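Local coordinates for Lmo0135 protein (Listeria monocytogenes EGD-e, PDB 5ISU) that probably serves as the extracellular substrate-binding component of an ABC transporter, in a family generally assigned to peptide uptake, at residues A[247-261]-A[462-476]. Residues are numbered along the deposited sequence; the frame is centred on the assembly and turned at random.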
ATOM      1  N   ALA A 247      -2.268  23.492 -19.060  1.00 59.34           N
ATOM      2  CA  ALA A 247      -3.636  23.033 -18.874  1.00 56.96           C
ATOM      3  C   ALA A 247      -3.638  21.598 -18.332  1.00 52.05           C
ATOM      4  O   ALA A 247      -3.516  20.648 -19.088  1.00 48.47           O
ATOM      5  CB  ALA A 247      -4.418  23.127 -20.180  1.00 57.58           C
ATOM      6  N   VAL A 248      -3.733  21.469 -17.013  1.00 50.31           N
ATOM      7  CA  VAL A 248      -3.793  20.167 -16.353  1.00 50.80           C
ATOM      8  C   VAL A 248      -4.829  20.190 -15.236  1.00 51.24           C
ATOM      9  O   VAL A 248      -5.032  21.211 -14.573  1.00 51.97           O
ATOM     10  CB  VAL A 248      -2.446  19.723 -15.716  1.00 50.60           C
ATOM     11  CG1 VAL A 248      -1.334  19.635 -16.758  1.00 51.46           C
ATOM     12  CG2 VAL A 248      -2.049  20.647 -14.570  1.00 51.39           C
ATOM     13  N   ASN A 249      -5.472  19.052 -15.034  1.00 47.67           N
ATOM     14  CA  ASN A 249      -6.413  18.895 -13.953  1.00 49.62           C
ATOM     15  C   ASN A 249      -5.632  18.205 -12.821  1.00 48.22           C
ATOM     16  O   ASN A 249      -4.933  17.209 -13.052  1.00 47.72           O
ATOM     17  CB  ASN A 249      -7.621  18.063 -14.415  1.00 50.19           C
ATOM     18  CG  ASN A 249      -8.435  18.762 -15.518  1.00 53.86           C
ATOM     19  OD1 ASN A 249      -8.551  19.994 -15.564  1.00 54.88           O
ATOM     20  ND2 ASN A 249      -9.014  17.969 -16.395  1.00 55.15           N
ATOM     21  N   ILE A 250      -5.706  18.768 -11.621  1.00 46.36           N
ATOM     22  CA  ILE A 250      -5.038  18.196 -10.475  1.00 47.00           C
ATOM     23  C   ILE A 250      -6.048  17.362  -9.727  1.00 47.60           C
ATOM     24  O   ILE A 250      -7.145  17.834  -9.445  1.00 47.83           O
ATOM     25  CB  ILE A 250      -4.474  19.277  -9.556  1.00 50.45           C
ATOM     26  CG1 ILE A 250      -3.469  20.150 -10.323  1.00 50.68           C
ATOM     27  CG2 ILE A 250      -3.822  18.654  -8.331  1.00 50.14           C
ATOM     28  CD1 ILE A 250      -2.304  19.377 -10.906  1.00 50.72           C
ATOM     29  N   ILE A 251      -5.679  16.116  -9.426  1.00 45.70           N
ATOM     30  CA  ILE A 251      -6.560  15.193  -8.723  1.00 47.97           C
ATOM     31  C   ILE A 251      -5.895  14.769  -7.417  1.00 47.11           C
ATOM     32  O   ILE A 251      -4.761  14.300  -7.423  1.00 47.20           O
ATOM     33  CB  ILE A 251      -6.827  13.927  -9.554  1.00 48.62           C
ATOM     34  CG1 ILE A 251      -7.130  14.281 -11.013  1.00 50.85           C
ATOM     35  CG2 ILE A 251      -7.980  13.148  -8.946  1.00 50.12           C
ATOM     36  CD1 ILE A 251      -7.169  13.083 -11.934  1.00 50.34           C
ATOM     37  N   THR A 252      -6.630  14.921  -6.325  1.00 47.95           N
ATOM     38  CA  THR A 252      -6.180  14.585  -4.987  1.00 48.66           C
ATOM     39  C   THR A 252      -7.135  13.528  -4.408  1.00 48.63           C
ATOM     40  O   THR A 252      -8.339  13.726  -4.394  1.00 49.32           O
ATOM     41  CB  THR A 252      -6.174  15.833  -4.106  1.00 48.99           C
ATOM     42  OG1 THR A 252      -5.269  16.795  -4.665  1.00 48.86           O
ATOM     43  CG2 THR A 252      -5.741  15.495  -2.675  1.00 50.87           C
ATOM     44  N   TYR A 253      -6.573  12.426  -3.922  1.00 45.91           N
ATOM     45  CA  TYR A 253      -7.349  11.298  -3.422  1.00 47.15           C
ATOM     46  C   TYR A 253      -6.566  10.557  -2.317  1.00 46.50           C
ATOM     47  O   TYR A 253      -5.342  10.658  -2.261  1.00 44.52           O
ATOM     48  CB  TYR A 253      -7.644  10.357  -4.593  1.00 47.04           C
ATOM     49  CG  TYR A 253      -6.379   9.910  -5.308  1.00 45.85           C
ATOM     50  CD1 TYR A 253      -5.744  10.745  -6.208  1.00 44.25           C
ATOM     51  CD2 TYR A 253      -5.811   8.666  -5.051  1.00 46.92           C
ATOM     52  CE1 TYR A 253      -4.582  10.368  -6.838  1.00 46.16           C
ATOM     53  CE2 TYR A 253      -4.646   8.265  -5.688  1.00 46.91           C
ATOM     54  CZ  TYR A 253      -4.036   9.114  -6.582  1.00 47.12           C
ATOM     55  OH  TYR A 253      -2.872   8.734  -7.199  1.00 49.86           O
ATOM     56  N   PRO A 254      -7.265   9.823  -1.434  1.00 46.23           N
ATOM     57  CA  PRO A 254      -6.526   9.139  -0.372  1.00 46.66           C
ATOM     58  C   PRO A 254      -5.599   8.054  -0.886  1.00 42.70           C
ATOM     59  O   PRO A 254      -5.952   7.342  -1.803  1.00 40.79           O
ATOM     60  CB  PRO A 254      -7.640   8.544   0.516  1.00 49.27           C
ATOM     61  CG  PRO A 254      -8.868   9.345   0.197  1.00 49.40           C
ATOM     62  CD  PRO A 254      -8.725   9.654  -1.269  1.00 48.42           C
ATOM     63  N   GLU A 255      -4.391   7.976  -0.339  1.00 42.71           N
ATOM     64  CA  GLU A 255      -3.447   6.927  -0.744  1.00 48.09           C
ATOM     65  C   GLU A 255      -3.458   5.782   0.260  1.00 44.23           C
ATOM     66  O   GLU A 255      -2.702   4.822   0.109  1.00 44.39           O
ATOM     67  CB  GLU A 255      -2.025   7.468  -0.944  1.00 54.38           C
ATOM     68  CG  GLU A 255      -1.100   6.461  -1.651  1.00 64.28           C
ATOM     69  CD  GLU A 255       0.019   7.102  -2.465  1.00 73.86           C
ATOM     70  OE1 GLU A 255       0.312   6.585  -3.573  1.00 77.59           O
ATOM     71  OE2 GLU A 255       0.567   8.148  -2.040  1.00 82.22           O
ATOM     72  N   ASN A 256      -4.342   5.871   1.256  1.00 40.72           N
ATOM     73  CA  ASN A 256      -4.435   4.875   2.328  1.00 41.38           C
ATOM     74  C   ASN A 256      -3.095   4.698   3.030  1.00 41.72           C
ATOM     75  O   ASN A 256      -2.759   3.613   3.485  1.00 44.75           O
ATOM     76  CB  ASN A 256      -4.973   3.538   1.815  1.00 41.82           C
ATOM     77  CG  ASN A 256      -6.402   3.630   1.321  1.00 42.27           C
ATOM     78  OD1 ASN A 256      -7.158   4.510   1.702  1.00 44.51           O
ATOM     79  ND2 ASN A 256      -6.779   2.697   0.495  1.00 48.66           N
ATOM     80  N   ARG A 257      -2.324   5.778   3.098  1.00 41.09           N
ATOM     81  CA  ARG A 257      -1.048   5.734   3.759  1.00 42.07           C
ATOM     82  C   ARG A 257      -1.132   6.395   5.131  1.00 40.22           C
ATOM     83  O   ARG A 257      -1.699   7.485   5.266  1.00 39.58           O
ATOM     84  CB  ARG A 257       0.014   6.438   2.928  1.00 44.89           C
ATOM     85  CG  ARG A 257       1.382   6.467   3.594  1.00 49.16           C
ATOM     86  CD  ARG A 257       2.440   7.071   2.695  1.00 56.54           C
ATOM     87  NE  ARG A 257       3.775   7.076   3.322  1.00 61.15           N
ATOM     88  CZ  ARG A 257       4.228   8.004   4.173  1.00 61.27           C
ATOM     89  NH1 ARG A 257       5.466   7.903   4.663  1.00 62.83           N
ATOM     90  NH2 ARG A 257       3.463   9.029   4.556  1.00 58.22           N
ATOM     91  N   LEU A 258      -0.613   5.708   6.144  1.00 35.68           N
ATOM     92  CA  LEU A 258      -0.476   6.284   7.461  1.00 35.51           C
ATOM     93  C   LEU A 258       0.976   6.765   7.613  1.00 34.64           C
ATOM     94  O   LEU A 258       1.905   6.019   7.353  1.00 37.91           O
ATOM     95  CB  LEU A 258      -0.769   5.270   8.577  1.00 35.06           C
ATOM     96  CG  LEU A 258      -0.351   5.776   9.966  1.00 34.52           C
ATOM     97  CD1 LEU A 258      -1.189   6.964  10.432  1.00 32.09           C
ATOM     98  CD2 LEU A 258      -0.361   4.679  11.020  1.00 36.24           C
ATOM     99  N   SER A 259       1.146   8.016   8.007  1.00 34.83           N
ATOM    100  CA  SER A 259       2.454   8.601   8.328  1.00 35.06           C
ATOM    101  C   SER A 259       2.475   8.554   9.845  1.00 35.10           C
ATOM    102  O   SER A 259       1.506   9.002  10.477  1.00 32.48           O
ATOM    103  CB  SER A 259       2.529  10.045   7.859  1.00 35.92           C
ATOM    104  OG  SER A 259       3.711  10.689   8.320  1.00 37.25           O
ATOM    105  N   TYR A 260       3.532   7.981  10.427  1.00 35.68           N
ATOM    106  CA  TYR A 260       3.618   7.861  11.871  1.00 36.34           C
ATOM    107  C   TYR A 260       5.032   7.860  12.409  1.00 39.03           C
ATOM    108  O   TYR A 260       5.988   7.710  11.667  1.00 40.37           O
ATOM    109  CB  TYR A 260       2.927   6.577  12.311  1.00 36.29           C
ATOM    110  CG  TYR A 260       3.615   5.298  11.908  1.00 35.55           C
ATOM    111  CD1 TYR A 260       3.577   4.846  10.595  1.00 37.74           C
ATOM    112  CD2 TYR A 260       4.300   4.539  12.831  1.00 40.50           C
ATOM    113  CE1 TYR A 260       4.204   3.678  10.211  1.00 39.36           C
ATOM    114  CE2 TYR A 260       4.921   3.341  12.471  1.00 41.34           C
ATOM    115  CZ  TYR A 260       4.872   2.918  11.158  1.00 42.21           C
ATOM    116  OH  TYR A 260       5.491   1.748  10.784  1.00 45.97           O
ATOM    117  N   ALA A 261       5.142   8.032  13.722  1.00 41.35           N
ATOM    118  CA  ALA A 261       6.408   7.960  14.431  1.00 43.48           C
ATOM    119  C   ALA A 261       6.368   6.737  15.339  1.00 44.07           C
ATOM    120  O   ALA A 261       5.359   6.469  15.948  1.00 43.95           O
ATOM    121  CB  ALA A 261       6.609   9.205  15.252  1.00 45.54           C
ATOM    122  N   ILE A 462       2.873   3.831  19.083  1.00 41.70           N
ATOM    123  CA  ILE A 462       3.345   4.718  18.027  1.00 40.20           C
ATOM    124  C   ILE A 462       2.589   6.028  18.193  1.00 40.06           C
ATOM    125  O   ILE A 462       1.783   6.159  19.102  1.00 42.30           O
ATOM    126  CB  ILE A 462       3.044   4.164  16.623  1.00 39.72           C
ATOM    127  CG1 ILE A 462       1.524   4.039  16.399  1.00 39.15           C
ATOM    128  CG2 ILE A 462       3.745   2.826  16.429  1.00 41.10           C
ATOM    129  CD1 ILE A 462       1.135   3.849  14.950  1.00 39.11           C
ATOM    130  N   TYR A 463       2.863   6.980  17.314  1.00 38.23           N
ATOM    131  CA  TYR A 463       2.126   8.236  17.248  1.00 38.49           C
ATOM    132  C   TYR A 463       1.625   8.351  15.801  1.00 36.47           C
ATOM    133  O   TYR A 463       2.402   8.694  14.922  1.00 38.15           O
ATOM    134  CB  TYR A 463       2.989   9.452  17.614  1.00 37.69           C
ATOM    135  CG  TYR A 463       2.185  10.740  17.635  1.00 36.84           C
ATOM    136  CD1 TYR A 463       1.482  11.112  18.763  1.00 36.88           C
ATOM    137  CD2 TYR A 463       2.094  11.555  16.510  1.00 35.71           C
ATOM    138  CE1 TYR A 463       0.723  12.263  18.789  1.00 36.87           C
ATOM    139  CE2 TYR A 463       1.346  12.706  16.522  1.00 35.76           C
ATOM    140  CZ  TYR A 463       0.659  13.063  17.674  1.00 37.00           C
ATOM    141  OH  TYR A 463      -0.093  14.233  17.724  1.00 39.16           O
ATOM    142  N   PRO A 464       0.359   7.978  15.533  1.00 35.82           N
ATOM    143  CA  PRO A 464      -0.169   8.127  14.156  1.00 35.78           C
ATOM    144  C   PRO A 464      -0.303   9.604  13.833  1.00 36.17           C
ATOM    145  O   PRO A 464      -0.992  10.311  14.538  1.00 37.96           O
ATOM    146  CB  PRO A 464      -1.546   7.453  14.207  1.00 35.59           C
ATOM    147  CG  PRO A 464      -1.603   6.734  15.529  1.00 35.71           C
ATOM    148  CD  PRO A 464      -0.646   7.418  16.450  1.00 36.29           C
ATOM    149  N   ILE A 465       0.374  10.067  12.786  1.00 35.57           N
ATOM    150  CA  ILE A 465       0.352  11.474  12.447  1.00 36.10           C
ATOM    151  C   ILE A 465      -0.785  11.821  11.501  1.00 35.68           C
ATOM    152  O   ILE A 465      -1.639  12.631  11.828  1.00 36.37           O
ATOM    153  CB  ILE A 465       1.678  11.909  11.796  1.00 36.51           C
ATOM    154  CG1 ILE A 465       2.858  11.665  12.739  1.00 36.23           C
ATOM    155  CG2 ILE A 465       1.617  13.380  11.407  1.00 37.94           C
ATOM    156  CD1 ILE A 465       4.209  11.851  12.072  1.00 36.93           C
ATOM    157  N   SER A 466      -0.779  11.226  10.318  1.00 35.71           N
ATOM    158  CA  SER A 466      -1.792  11.548   9.316  1.00 35.32           C
ATOM    159  C   SER A 466      -2.079  10.459   8.304  1.00 34.57           C
ATOM    160  O   SER A 466      -1.245   9.581   8.086  1.00 34.24           O
ATOM    161  CB  SER A 466      -1.352  12.800   8.557  1.00 35.88           C
ATOM    162  OG  SER A 466      -0.068  12.636   7.949  1.00 35.62           O
ATOM    163  N   TYR A 467      -3.291  10.492   7.749  1.00 31.93           N
ATOM    164  CA  TYR A 467      -3.651   9.624   6.659  1.00 33.66           C
ATOM    165  C   TYR A 467      -3.403  10.521   5.471  1.00 36.71           C
ATOM    166  O   TYR A 467      -4.046  11.573   5.326  1.00 38.28           O
ATOM    167  CB  TYR A 467      -5.104   9.145   6.721  1.00 34.37           C
ATOM    168  CG  TYR A 467      -5.437   8.515   8.049  1.00 33.55           C
ATOM    169  CD1 TYR A 467      -4.633   7.497   8.566  1.00 32.95           C
ATOM    170  CD2 TYR A 467      -6.547   8.913   8.780  1.00 33.46           C
ATOM    171  CE1 TYR A 467      -4.903   6.914   9.783  1.00 32.40           C
ATOM    172  CE2 TYR A 467      -6.835   8.325  10.003  1.00 33.73           C
ATOM    173  CZ  TYR A 467      -5.995   7.323  10.502  1.00 33.32           C
ATOM    174  OH  TYR A 467      -6.233   6.716  11.726  1.00 32.70           O
ATOM    175  N   ASP A 468      -2.437  10.122   4.647  1.00 37.66           N
ATOM    176  CA  ASP A 468      -1.980  10.926   3.519  1.00 39.02           C
ATOM    177  C   ASP A 468      -2.705  10.751   2.178  1.00 38.60           C
ATOM    178  O   ASP A 468      -3.245   9.699   1.869  1.00 38.29           O
ATOM    179  CB  ASP A 468      -0.488  10.669   3.327  1.00 39.74           C
ATOM    180  CG  ASP A 468       0.352  11.182   4.487  1.00 43.51           C
ATOM    181  OD1 ASP A 468      -0.209  11.706   5.484  1.00 42.44           O
ATOM    182  OD2 ASP A 468       1.594  11.068   4.389  1.00 45.09           O
ATOM    183  N   ASN A 469      -2.708  11.815   1.391  1.00 39.73           N
ATOM    184  CA  ASN A 469      -3.313  11.777   0.053  1.00 41.33           C
ATOM    185  C   ASN A 469      -2.194  11.808  -0.967  1.00 38.18           C
ATOM    186  O   ASN A 469      -1.107  12.248  -0.675  1.00 40.87           O
ATOM    187  CB  ASN A 469      -4.234  12.978  -0.186  1.00 41.55           C
ATOM    188  CG  ASN A 469      -5.400  13.024   0.774  1.00 43.40           C
ATOM    189  OD1 ASN A 469      -5.936  11.992   1.183  1.00 43.41           O
ATOM    190  ND2 ASN A 469      -5.798  14.229   1.146  1.00 44.51           N
ATOM    191  N   ALA A 470      -2.453  11.262  -2.142  1.00 41.05           N
ATOM    192  CA  ALA A 470      -1.519  11.314  -3.256  1.00 39.94           C
ATOM    193  C   ALA A 470      -2.119  12.349  -4.210  1.00 40.42           C
ATOM    194  O   ALA A 470      -3.303  12.702  -4.093  1.00 37.59           O
ATOM    195  CB  ALA A 470      -1.402   9.966  -3.922  1.00 40.73           C
ATOM    196  N   VAL A 471      -1.304  12.829  -5.149  1.00 42.02           N
ATOM    197  CA  VAL A 471      -1.735  13.851  -6.120  1.00 41.79           C
ATOM    198  C   VAL A 471      -1.283  13.488  -7.528  1.00 40.80           C
ATOM    199  O   VAL A 471      -0.129  13.087  -7.725  1.00 40.82           O
ATOM    200  CB  VAL A 471      -1.140  15.236  -5.779  1.00 44.15           C
ATOM    201  CG1 VAL A 471      -1.690  16.305  -6.706  1.00 46.64           C
ATOM    202  CG2 VAL A 471      -1.445  15.611  -4.337  1.00 45.19           C
ATOM    203  N   LEU A 472      -2.198  13.623  -8.484  1.00 38.50           N
ATOM    204  CA  LEU A 472      -1.916  13.399  -9.893  1.00 40.08           C
ATOM    205  C   LEU A 472      -2.192  14.659 -10.690  1.00 41.10           C
ATOM    206  O   LEU A 472      -3.083  15.449 -10.355  1.00 42.92           O
ATOM    207  CB  LEU A 472      -2.856  12.366 -10.495  1.00 40.11           C
ATOM    208  CG  LEU A 472      -2.820  10.956  -9.957  1.00 42.50           C
ATOM    209  CD1 LEU A 472      -3.988  10.196 -10.559  1.00 42.40           C
ATOM    210  CD2 LEU A 472      -1.478  10.294 -10.249  1.00 42.88           C
ATOM    211  N   ALA A 473      -1.475  14.782 -11.797  1.00 40.01           N
ATOM    212  CA  ALA A 473      -1.696  15.839 -12.749  1.00 41.07           C
ATOM    213  C   ALA A 473      -2.003  15.113 -14.058  1.00 40.86           C
ATOM    214  O   ALA A 473      -1.228  14.252 -14.488  1.00 38.78           O
ATOM    215  CB  ALA A 473      -0.471  16.720 -12.883  1.00 42.77           C
ATOM    216  N   LEU A 474      -3.146  15.444 -14.656  1.00 41.52           N
ATOM    217  CA  LEU A 474      -3.602  14.840 -15.910  1.00 42.44           C
ATOM    218  C   LEU A 474      -3.872  15.929 -16.949  1.00 42.31           C
ATOM    219  O   LEU A 474      -4.705  16.789 -16.717  1.00 42.09           O
ATOM    220  CB  LEU A 474      -4.906  14.057 -15.686  1.00 40.89           C
ATOM    221  CG  LEU A 474      -5.561  13.478 -16.951  1.00 42.44           C
ATOM    222  CD1 LEU A 474      -4.591  12.505 -17.592  1.00 43.66           C
ATOM    223  CD2 LEU A 474      -6.905  12.783 -16.705  1.00 42.04           C
ATOM    224  N   ASP A 475      -3.199  15.843 -18.096  1.00 42.98           N
ATOM    225  CA  ASP A 475      -3.368  16.784 -19.217  1.00 46.84           C
ATOM    226  C   ASP A 475      -4.889  17.012 -19.446  1.00 48.19           C
ATOM    227  O   ASP A 475      -5.670  16.045 -19.615  1.00 45.38           O
ATOM    228  CB  ASP A 475      -2.618  16.225 -20.440  1.00 47.63           C
ATOM    229  CG  ASP A 475      -2.789  17.052 -21.712  1.00 53.00           C
ATOM    230  OD1 ASP A 475      -3.713  17.897 -21.825  1.00 54.41           O
ATOM    231  OD2 ASP A 475      -2.007  16.794 -22.657  1.00 56.96           O
ATOM    232  N   SER A 476      -5.287  18.289 -19.420  1.00 49.08           N
ATOM    233  CA  SER A 476      -6.698  18.694 -19.542  1.00 51.98           C
ATOM    234  C   SER A 476      -7.420  18.223 -20.782  1.00 50.48           C
ATOM    235  O   SER A 476      -8.634  18.210 -20.789  1.00 53.79           O
ATOM    236  CB  SER A 476      -6.874  20.213 -19.370  1.00 56.45           C
ATOM    237  OG  SER A 476      -6.734  20.554 -18.003  1.00 61.58           O
TER
HETATM  238  O   HOH W   1       0.902   9.912   0.144  1.00 54.47           O
HETATM  239  O   HOH W   2      -5.210   8.232   3.069  1.00 40.75           O
HETATM  240  O   HOH W   3       2.845  13.174   8.026  1.00 40.68           O
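Two backbone donors of 462-476 converge on Ser-259 O: Ile-465 N at 2.8 Å, in the carbonyl plane, and Ser-466 N at 3.2 Å, tilted somewhat from it. This is a classic beta bulge, where the extra residue on one strand shifts the antiparallel register by one. Just beyond it, Arg-257 and Asp-468 run side by side. The arginine chain is extended from CG to NE, and at the guanidinium edge Arg-257 NH2 meets Asp-468 OD2 at 2.8 Å, the two planes turned 33° apart. The hydrogen bond within this salt bridge is weak, bent to 117° at the hydrogen. On the same carboxylate, Ser-466 OG donates to the syn lone pair of Asp-468 OD1 at 2.6 Å, and a water joins that hydroxyl to Ser-259 OG; Tyr-293 adds a weak bond to OD2. On the opposite face, Leu-258 CD1 reaches Pro-464 CB and Tyr-467 CE1, both at 3.8 Å, while Tyr-467 OH hydrogen-bonds Ser-304 O and Ser-303 N. Farther along, the Tyr-253 ring, with CG between its backbone N and carbonyl carbon (chi1 56°), has Ala-470 O over one face and Leu-472 CG at the edge, 3.6 Å from Tyr-253 CE1. Next to it Glu-255 OE2 takes a water that also binds Asn-469 O, while OE1 pairs with Arg-39. The strands are neighbours in a mixed sheet, flanked by 395-400 and 299-301. Their twisted pairing thus rests on backbone bonding along most of its length, interrupted near Asn-256, with Asp-468 held by several donors that would be expected to stabilise its carboxylate as an anion.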